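PDB 3WJ9: eukaryotic translation initiation factor 2A from Schizosaccharomyces pombe, which probably directs methionyl-tRNAi to 40S ribosomal subunits in a codon-dependent manner, in the early steps of translating a small number of specific mRNAs. Local coordinates for residues M106-T111 / L130-D135; A139-T144 / H148-G153; A161-E166 / V181-P186. All coordinates share one frame; numbering follows the deposited sequence.

Contact 1: M106-T111 / L130-D135; sequences MKVWNT and LQYTCD
Leu130 reaches across to Met106 and Val108, bringing the start of one propeller blade against the third strand of the preceding one. Its CB is directed toward segment 106-111, and CG lies anti to the carbonyl carbon (chi1 -59°), which sets CG against Met106 and lets CD1 reach Val108. CG meets CE, the methyl end of Met106, at 3.7 Å; Met106 is present as selenomethionine, and its chain bends at chi2 and chi3 to bring CE there, also within 3.8 Å of Leu130 N. Beyond CG the fork divides the work. CD1 rests on Val108 CG2 at 3.8 Å, the two side chains crossing at about a right angle, whereas CD2 turns back to Arg141 in its own blade. The other methyl of Val108 is used as well: CG1 faces Tyr132 OH at 4.0 Å, the phenol arriving from the opposite direction. Contact is made almost entirely by side chains, with the CA atoms of Val108 and Leu130 9.0 Å apart, as expected of blades that pack face to face rather than sharing a sheet. Strand 106-110, part of the first WD repeat, is hydrogen-bonded between strands 87-92 and 116-120; Phe120 of the latter touches both Met106 and Leu130, while Tyr87 of the former touches both Val108 and Tyr132, so these two strands flank the contact and join its apolar layer.

Contact 2: A139-T144 / H148-G153; sequences AARLVT and HFYETG
The His148 imidazole takes a methyl of Val143 on one face: CG2 sits 3.5 Å from the ring centroid and 23° off the ring normal, a CH-pi contact displaced toward the NE2 side. Holding CG anti to the carbonyl carbon (chi1 -64°) turns the ring back over the end of the partner strand, where that methyl lies. At the Tyr150 ring the neighbours differ. The carbonyl oxygen of Ala139 lies at its edge, in plane, and Arg141 CB approaches CE1 obliquely at 4.1 Å. The extended Arg141 chain then runs on past the phenol, leaving the guanidinium and ring planes 47° apart and Tyr150 OH near the guanidinium's edge. With the imidazole of His148 cut back to an alanine, Val143 CG2 would probably lose the ring face it packs on, opening a gap over this methyl at the end of the hairpin.

Beneath these groups is a regular antiparallel ladder. Ala139 and Tyr150 form a hydrogen-bonded pair, with Ala139 N to Tyr150 O at 3.2 Å and Tyr150 N to Ala139 O at 2.9 Å. Arg141 and His148 form the next such pair: Arg141 N to His148 O and His148 N to Arg141 O both measure 3.1 Å. Ala140 and Phe149, the non-hydrogen-bonded pair between them, send their side chains to the face opposite that of Ala139, Arg141, His148 and Tyr150. The two segments are the arms of a beta hairpin, the central strands of a four-stranded blade: 131-132 flanks 138-143, and 161-162 flanks 146-151. Ala140 packs on Phe171 and Leu173 of the next blade, while Arg141 makes a cation-pi contact with Phe120 of the previous one.

Contact 3: A161-E166 / V181-P186; sequences AKLRVE and VAVFIP
Leu163 and Val183 meet tip to tip across the boundary between two consecutive blades of the beta-propeller that makes up the N-terminal part of eIF2A, CD2 of the leucine touching CG2 of the valine at 3.7 Å. Segment 161-166 lies on the outermost strand, 161-162, of one blade, and Val183 belongs to the second strand, 180-185, of the next. The leucine places CG anti to its backbone nitrogen (chi1 -161°), and this extends the side chain toward strand 180-185. Farther along, the chain from Leu163 to Glu166 runs in nearly the same direction as that from Val183 to Ile185, the two being 13° apart, and the CA atoms of Glu166 and Ile185 stand 7.9 Å from each other.

The next shell fixes these residues from both blades. Leu163 leans on Val147 of its own blade, and Val183 packs on Ile168 in the connection between the blades. Val183 is also tied through its backbone to Arg196 of strand 193-199, and Val165 rests on Arg196 and Tyr198 of the same strand. On the other face of 180-185, Phe184 packs on Phe220 of strand 220-222, so strand 180-185 is engaged on both faces. The interface opens to solvent at Glu166, whose CB points away from the strand while its backbone carbonyl turns inward. There Ile185 presents two of its carbons to a single oxygen: Glu166 O lies 4.0 Å from CG1 and 4.1 Å from CG2.

Contacts 1 and 3 both join neighbouring blades through side chains, whereas contact 2 lies within one blade and is built on backbone hydrogen bonds, burying well over twice the surface of either. The blade of contact 2 supplies 130-135 to contact 1 and 161-166 to contact 3, so its hairpin stands between the two interfaces, whose centres are 20 Å apart. It touches both: Tyr132 CD2 packs on Thr152 CG2, and Phe149 N is probably hydrogen-bonded to Ala161 O at 2.8 Å. Contact 1 is buried and almost wholly apolar; contact 3, farther from the chain's centre, is only partly buried and ends at an exposed glutamate.

Contact 1: M106-T111 / L130-D135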
loop_
_atom_site.group_PDB
_atom_site.type_symbol
_atom_site.label_atom_id
_atom_site.label_comp_id
_atom_site.label_asym_id
_atom_site.label_seq_id
_atom_site.Cartn_x
_atom_site.Cartn_y
_atom_site.Cartn_z
HETATM N N MSE A 106 13.244 -6.886 -13.010
HETATM C CA MSE A 106 13.214 -5.790 -12.046
HETATM C C MSE A 106 14.595 -5.415 -11.543
HETATM O O MSE A 106 15.390 -6.300 -11.168
HETATM C CB MSE A 106 12.247 -6.132 -10.908
HETATM C CG MSE A 106 12.898 -6.737 -9.669
HETATM SE SE MSE A 106 13.177 -5.318 -8.332
HETATM C CE MSE A 106 12.908 -6.398 -6.709
ATOM N N LYS A 107 14.887 -4.116 -11.537
ATOM C CA LYS A 107 16.170 -3.584 -11.177
ATOM C C LYS A 107 15.928 -2.602 -10.044
ATOM O O LYS A 107 14.812 -2.104 -9.880
ATOM C CB LYS A 107 16.812 -2.920 -12.393
ATOM C CG LYS A 107 16.687 -3.758 -13.663
ATOM C CD LYS A 107 17.039 -2.980 -14.915
ATOM C CE LYS A 107 16.467 -3.656 -16.152
ATOM N NZ LYS A 107 16.969 -5.050 -16.316
ATOM N N VAL A 108 16.948 -2.344 -9.241
ATOM C CA VAL A 108 16.825 -1.333 -8.204
ATOM C C VAL A 108 17.698 -0.159 -8.619
ATOM O O VAL A 108 18.801 -0.351 -9.127
ATOM C CB VAL A 108 17.236 -1.868 -6.819
ATOM C CG1 VAL A 108 16.992 -0.819 -5.743
ATOM C CG2 VAL A 108 16.471 -3.141 -6.496
ATOM N N TRP A 109 17.196 1.056 -8.431
ATOM C CA TRP A 109 17.913 2.240 -8.886
ATOM C C TRP A 109 18.167 3.222 -7.747
ATOM O O TRP A 109 17.409 3.281 -6.781
ATOM C CB TRP A 109 17.136 2.945 -10.006
ATOM C CG TRP A 109 16.595 2.032 -11.080
ATOM C CD1 TRP A 109 15.453 1.288 -11.022
ATOM C CD2 TRP A 109 17.160 1.797 -12.379
ATOM N NE1 TRP A 109 15.278 0.593 -12.193
ATOM C CE2 TRP A 109 16.309 0.889 -13.043
ATOM C CE3 TRP A 109 18.301 2.260 -13.040
ATOM C CZ2 TRP A 109 16.567 0.437 -14.334
ATOM C CZ3 TRP A 109 18.554 1.807 -14.323
ATOM C CH2 TRP A 109 17.691 0.905 -14.956
ATOM N N ASN A 110 19.244 3.989 -7.871
ATOM C CA ASN A 110 19.504 5.100 -6.968
ATOM C C ASN A 110 18.799 6.340 -7.504
ATOM O O ASN A 110 18.685 6.520 -8.718
ATOM C CB ASN A 110 21.010 5.336 -6.822
ATOM C CG ASN A 110 21.349 6.358 -5.747
ATOM O OD1 ASN A 110 20.741 7.426 -5.665
ATOM N ND2 ASN A 110 22.336 6.034 -4.919
ATOM N N THR A 111 18.326 7.190 -6.602
ATOM C CA THR A 111 17.516 8.338 -6.997
ATOM C C THR A 111 18.313 9.642 -7.082
ATOM O O THR A 111 17.890 10.581 -7.756
ATOM C CB THR A 111 16.330 8.539 -6.029
ATOM O OG1 THR A 111 16.821 8.830 -4.716
ATOM C CG2 THR A 111 15.464 7.286 -5.980
ATOM N N LEU A 130 11.181 -5.496 -3.471
ATOM C CA LEU A 130 11.834 -5.750 -2.199
ATOM C C LEU A 130 11.074 -5.029 -1.099
ATOM O O LEU A 130 10.576 -3.925 -1.307
ATOM C CB LEU A 130 13.289 -5.279 -2.223
ATOM C CG LEU A 130 14.230 -5.889 -3.256
ATOM C CD1 LEU A 130 15.511 -5.077 -3.350
ATOM C CD2 LEU A 130 14.523 -7.314 -2.848
ATOM N N GLN A 131 10.975 -5.656 0.066
ATOM C CA GLN A 131 10.438 -4.974 1.233
ATOM C C GLN A 131 11.595 -4.292 1.945
ATOM O O GLN A 131 12.753 -4.653 1.738
ATOM C CB GLN A 131 9.715 -5.947 2.165
ATOM C CG GLN A 131 8.632 -6.764 1.482
ATOM C CD GLN A 131 7.805 -7.572 2.460
ATOM O OE1 GLN A 131 7.779 -7.284 3.656
ATOM N NE2 GLN A 131 7.134 -8.600 1.956
ATOM N N TYR A 132 11.289 -3.298 2.768
ATOM C CA TYR A 132 12.331 -2.550 3.455
ATOM C C TYR A 132 12.003 -2.334 4.922
ATOM O O TYR A 132 10.851 -2.448 5.339
ATOM C CB TYR A 132 12.548 -1.189 2.792
ATOM C CG TYR A 132 13.168 -1.227 1.412
ATOM C CD1 TYR A 132 12.413 -1.561 0.293
ATOM C CD2 TYR A 132 14.507 -0.914 1.228
ATOM C CE1 TYR A 132 12.979 -1.593 -0.967
ATOM C CE2 TYR A 132 15.082 -0.943 -0.030
ATOM C CZ TYR A 132 14.314 -1.282 -1.123
ATOM O OH TYR A 132 14.882 -1.312 -2.376
ATOM N N THR A 133 13.032 -2.022 5.700
ATOM C CA THR A 133 12.848 -1.533 7.056
ATOM C C THR A 133 12.565 -0.038 6.968
ATOM O O THR A 133 12.800 0.573 5.928
ATOM C CB THR A 133 14.081 -1.800 7.933
ATOM O OG1 THR A 133 15.235 -1.193 7.338
ATOM C CG2 THR A 133 14.320 -3.295 8.060
ATOM N N CYS A 134 12.056 0.551 8.044
ATOM C CA CYS A 134 11.700 1.968 8.026
ATOM C C CYS A 134 12.922 2.877 7.933
ATOM O O CYS A 134 12.846 3.969 7.367
ATOM C CB CYS A 134 10.878 2.331 9.263
ATOM S SG CYS A 134 9.123 1.949 9.106
ATOM N N ASP A 135 14.046 2.431 8.483
ATOM C CA ASP A 135 15.285 3.197 8.380
ATOM C C ASP A 135 15.973 2.960 7.040
ATOM O O ASP A 135 17.043 3.513 6.781
ATOM C CB ASP A 135 16.239 2.861 9.533
ATOM C CG ASP A 135 16.504 1.370 9.671
ATOM O OD1 ASP A 135 16.487 0.644 8.656
ATOM O OD2 ASP A 135 16.745 0.925 10.812
#

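Contact 2: A139-T144 / H148-G153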
loop_
_atom_site.group_PDB
_atom_site.type_symbol
_atom_site.label_atom_id
_atom_site.label_comp_id
_atom_site.label_asym_id
_atom_site.label_seq_id
_atom_site.Cartn_x
_atom_site.Cartn_y
_atom_site.Cartn_z
ATOM N N ALA A 139 16.896 -4.758 3.195
ATOM C CA ALA A 139 15.958 -5.139 2.143
ATOM C C ALA A 139 15.700 -6.640 2.192
ATOM O O ALA A 139 16.481 -7.384 2.781
ATOM C CB ALA A 139 16.489 -4.730 0.780
ATOM N N ALA A 140 14.612 -7.087 1.571
ATOM C CA ALA A 140 14.224 -8.491 1.672
ATOM C C ALA A 140 13.643 -9.056 0.378
ATOM O O ALA A 140 12.679 -8.524 -0.174
ATOM C CB ALA A 140 13.233 -8.671 2.809
ATOM N N ARG A 141 14.242 -10.150 -0.085
ATOM C CA ARG A 141 13.796 -10.861 -1.278
ATOM C C ARG A 141 13.206 -12.207 -0.861
ATOM O O ARG A 141 13.457 -12.679 0.247
ATOM C CB ARG A 141 14.966 -11.048 -2.251
ATOM C CG ARG A 141 14.617 -11.615 -3.623
ATOM C CD ARG A 141 15.874 -12.149 -4.297
ATOM N NE ARG A 141 15.631 -12.681 -5.634
ATOM C CZ ARG A 141 16.556 -13.296 -6.365
ATOM N NH1 ARG A 141 17.780 -13.460 -5.882
ATOM N NH2 ARG A 141 16.258 -13.752 -7.573
ATOM N N LEU A 142 12.420 -12.823 -1.740
ATOM C CA LEU A 142 11.807 -14.107 -1.425
ATOM C C LEU A 142 12.215 -15.209 -2.392
ATOM O O LEU A 142 11.913 -15.154 -3.583
ATOM C CB LEU A 142 10.289 -13.978 -1.414
ATOM C CG LEU A 142 9.535 -15.292 -1.235
ATOM C CD1 LEU A 142 9.842 -15.927 0.116
ATOM C CD2 LEU A 142 8.059 -15.028 -1.394
ATOM N N VAL A 143 12.896 -16.214 -1.862
ATOM C CA VAL A 143 13.261 -17.381 -2.642
ATOM C C VAL A 143 12.430 -18.548 -2.137
ATOM O O VAL A 143 11.975 -18.540 -0.986
ATOM C CB VAL A 143 14.770 -17.688 -2.532
ATOM C CG1 VAL A 143 15.217 -18.604 -3.660
ATOM C CG2 VAL A 143 15.559 -16.391 -2.578
ATOM N N THR A 144 12.179 -19.517 -3.011
ATOM C CA THR A 144 11.592 -20.784 -2.590
ATOM C C THR A 144 12.292 -21.245 -1.336
ATOM O O THR A 144 13.556 -21.262 -1.319
ATOM C CB THR A 144 11.769 -21.887 -3.647
ATOM O OG1 THR A 144 13.113 -21.844 -4.149
ATOM C CG2 THR A 144 10.811 -21.691 -4.817
ATOM N N HIS A 148 15.786 -13.964 1.932
ATOM C CA HIS A 148 17.076 -13.277 1.966
ATOM C C HIS A 148 16.974 -11.865 2.536
ATOM O O HIS A 148 15.989 -11.163 2.317
ATOM C CB HIS A 148 17.685 -13.217 0.564
ATOM C CG HIS A 148 18.008 -14.561 -0.015
ATOM N ND1 HIS A 148 17.925 -15.723 0.718
ATOM C CD2 HIS A 148 18.419 -14.920 -1.254
ATOM C CE1 HIS A 148 18.268 -16.747 -0.049
ATOM N NE2 HIS A 148 18.574 -16.286 -1.246
ATOM N N PHE A 149 18.008 -11.458 3.266
ATOM C CA PHE A 149 18.100 -10.106 3.804
ATOM C C PHE A 149 19.333 -9.409 3.244
ATOM O O PHE A 149 20.354 -10.046 3.001
ATOM C CB PHE A 149 18.155 -10.128 5.333
ATOM C CG PHE A 149 16.898 -10.635 5.977
ATOM C CD1 PHE A 149 16.666 -11.995 6.098
ATOM C CD2 PHE A 149 15.953 -9.753 6.469
ATOM C CE1 PHE A 149 15.513 -12.466 6.690
ATOM C CE2 PHE A 149 14.797 -10.217 7.064
ATOM C CZ PHE A 149 14.578 -11.576 7.174
ATOM N N TYR A 150 19.234 -8.100 3.039
ATOM C CA TYR A 150 20.329 -7.337 2.452
ATOM C C TYR A 150 20.633 -6.075 3.248
ATOM O O TYR A 150 19.817 -5.623 4.047
ATOM C CB TYR A 150 20.000 -6.948 1.007
ATOM C CG TYR A 150 19.880 -8.105 0.037
ATOM C CD1 TYR A 150 18.753 -8.916 0.026
ATOM C CD2 TYR A 150 20.889 -8.373 -0.879
ATOM C CE1 TYR A 150 18.639 -9.968 -0.860
ATOM C CE2 TYR A 150 20.783 -9.423 -1.770
ATOM C CZ TYR A 150 19.656 -10.218 -1.755
ATOM O OH TYR A 150 19.544 -11.265 -2.641
ATOM N N GLU A 151 21.820 -5.518 3.031
ATOM C CA GLU A 151 22.117 -4.157 3.462
ATOM C C GLU A 151 21.859 -3.225 2.287
ATOM O O GLU A 151 22.462 -3.383 1.231
ATOM C CB GLU A 151 23.564 -4.018 3.939
ATOM C CG GLU A 151 23.805 -4.436 5.378
ATOM C CD GLU A 151 25.200 -4.073 5.849
ATOM O OE1 GLU A 151 25.414 -3.980 7.076
ATOM O OE2 GLU A 151 26.083 -3.877 4.989
ATOM N N THR A 152 20.962 -2.260 2.461
ATOM C CA THR A 152 20.576 -1.386 1.355
ATOM C C THR A 152 21.758 -0.584 0.816
ATOM O O THR A 152 21.876 -0.364 -0.389
ATOM C CB THR A 152 19.454 -0.414 1.766
ATOM O OG1 THR A 152 19.892 0.400 2.863
ATOM C CG2 THR A 152 18.206 -1.189 2.178
ATOM N N GLY A 153 22.631 -0.154 1.717
ATOM C CA GLY A 153 23.832 0.564 1.333
ATOM C C GLY A 153 24.714 -0.243 0.402
ATOM O O GLY A 153 25.208 0.265 -0.605
#

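Contact 3: A161-E166 / V181-P186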
loop_
_atom_site.group_PDB
_atom_site.type_symbol
_atom_site.label_atom_id
_atom_site.label_comp_id
_atom_site.label_asym_id
_atom_site.label_seq_id
_atom_site.Cartn_x
_atom_site.Cartn_y
_atom_site.Cartn_z
ATOM N N ALA A 161 22.204 -11.894 5.392
ATOM C CA ALA A 161 21.501 -12.814 6.272
ATOM C C ALA A 161 20.443 -13.609 5.515
ATOM O O ALA A 161 19.895 -13.143 4.516
ATOM C CB ALA A 161 20.867 -12.056 7.421
ATOM N N LYS A 162 20.171 -14.817 6.001
ATOM C CA LYS A 162 19.171 -15.698 5.408
ATOM C C LYS A 162 18.286 -16.278 6.506
ATOM O O LYS A 162 18.660 -16.260 7.676
ATOM C CB LYS A 162 19.840 -16.823 4.614
ATOM C CG LYS A 162 20.948 -16.360 3.679
ATOM C CD LYS A 162 21.635 -17.535 3.002
ATOM C CE LYS A 162 22.900 -17.098 2.287
ATOM N NZ LYS A 162 23.969 -16.718 3.250
ATOM N N LEU A 163 17.114 -16.790 6.142
ATOM C CA LEU A 163 16.215 -17.351 7.147
ATOM C C LEU A 163 16.194 -18.876 7.110
ATOM O O LEU A 163 16.201 -19.489 6.043
ATOM C CB LEU A 163 14.795 -16.806 6.980
ATOM C CG LEU A 163 13.939 -16.979 8.239
ATOM C CD1 LEU A 163 14.643 -16.355 9.435
ATOM C CD2 LEU A 163 12.556 -16.376 8.062
ATOM N N ARG A 164 16.153 -19.470 8.299
ATOM C CA ARG A 164 16.266 -20.912 8.478
ATOM C C ARG A 164 15.104 -21.711 7.893
ATOM O O ARG A 164 15.318 -22.674 7.155
ATOM C CB ARG A 164 16.382 -21.239 9.969
ATOM C CG ARG A 164 17.564 -20.597 10.669
ATOM C CD ARG A 164 18.890 -21.165 10.195
ATOM N NE ARG A 164 20.012 -20.532 10.879
ATOM C CZ ARG A 164 20.475 -20.911 12.066
ATOM N NH1 ARG A 164 19.912 -21.925 12.707
ATOM N NH2 ARG A 164 21.502 -20.275 12.613
ATOM N N VAL A 165 13.882 -21.316 8.238
ATOM C CA VAL A 165 12.702 -22.144 7.984
ATOM C C VAL A 165 12.495 -22.488 6.504
ATOM O O VAL A 165 12.937 -21.760 5.612
ATOM C CB VAL A 165 11.426 -21.471 8.534
ATOM C CG1 VAL A 165 11.657 -20.996 9.961
ATOM C CG2 VAL A 165 11.006 -20.305 7.653
ATOM N N GLU A 166 11.820 -23.611 6.265
ATOM C CA GLU A 166 11.687 -24.177 4.926
ATOM C C GLU A 166 10.241 -24.130 4.431
ATOM O O GLU A 166 9.301 -24.157 5.227
ATOM C CB GLU A 166 12.211 -25.621 4.923
ATOM C CG GLU A 166 11.903 -26.441 3.673
ATOM C CD GLU A 166 12.850 -27.614 3.485
ATOM O OE1 GLU A 166 13.807 -27.741 4.278
ATOM O OE2 GLU A 166 12.627 -28.418 2.553
ATOM N N VAL A 181 10.471 -9.679 11.475
ATOM C CA VAL A 181 9.894 -10.323 10.298
ATOM C C VAL A 181 8.696 -11.198 10.668
ATOM O O VAL A 181 8.598 -11.685 11.795
ATOM C CB VAL A 181 10.943 -11.190 9.564
ATOM C CG1 VAL A 181 10.510 -11.463 8.129
ATOM C CG2 VAL A 181 12.300 -10.515 9.585
ATOM N N ALA A 182 7.784 -11.375 9.714
ATOM C CA ALA A 182 6.667 -12.307 9.836
ATOM C C ALA A 182 6.565 -13.134 8.558
ATOM O O ALA A 182 6.580 -12.579 7.459
ATOM C CB ALA A 182 5.377 -11.564 10.097
ATOM N N VAL A 183 6.471 -14.455 8.701
ATOM C CA VAL A 183 6.563 -15.369 7.559
ATOM C C VAL A 183 5.426 -16.407 7.567
ATOM O O VAL A 183 4.804 -16.638 8.604
ATOM C CB VAL A 183 7.938 -16.090 7.550
ATOM C CG1 VAL A 183 8.217 -16.710 6.199
ATOM C CG2 VAL A 183 9.059 -15.121 7.906
ATOM N N PHE A 184 5.152 -17.023 6.417
ATOM C CA PHE A 184 4.063 -17.997 6.296
ATOM C C PHE A 184 4.435 -19.225 5.458
ATOM O O PHE A 184 5.151 -19.119 4.464
ATOM C CB PHE A 184 2.825 -17.321 5.699
ATOM C CG PHE A 184 1.674 -18.260 5.453
ATOM C CD1 PHE A 184 0.862 -18.667 6.496
ATOM C CD2 PHE A 184 1.398 -18.719 4.178
ATOM C CE1 PHE A 184 -0.197 -19.524 6.276
ATOM C CE2 PHE A 184 0.338 -19.577 3.952
ATOM C CZ PHE A 184 -0.460 -19.979 5.001
ATOM N N ILE A 185 3.926 -20.387 5.864
ATOM C CA ILE A 185 4.193 -21.655 5.184
ATOM C C ILE A 185 2.892 -22.304 4.716
ATOM O O ILE A 185 2.026 -22.602 5.531
ATOM C CB ILE A 185 4.948 -22.645 6.107
ATOM C CG1 ILE A 185 6.229 -22.010 6.656
ATOM C CG2 ILE A 185 5.239 -23.955 5.384
ATOM C CD1 ILE A 185 6.071 -21.409 8.039
ATOM N N PRO A 186 2.755 -22.539 3.400
ATOM C CA PRO A 186 1.498 -23.051 2.844
ATOM C C PRO A 186 1.258 -24.514 3.207
ATOM O O PRO A 186 2.207 -25.235 3.508
ATOM C CB PRO A 186 1.695 -22.885 1.337
ATOM C CG PRO A 186 3.159 -23.038 1.149
ATOM C CD PRO A 186 3.805 -22.434 2.372
#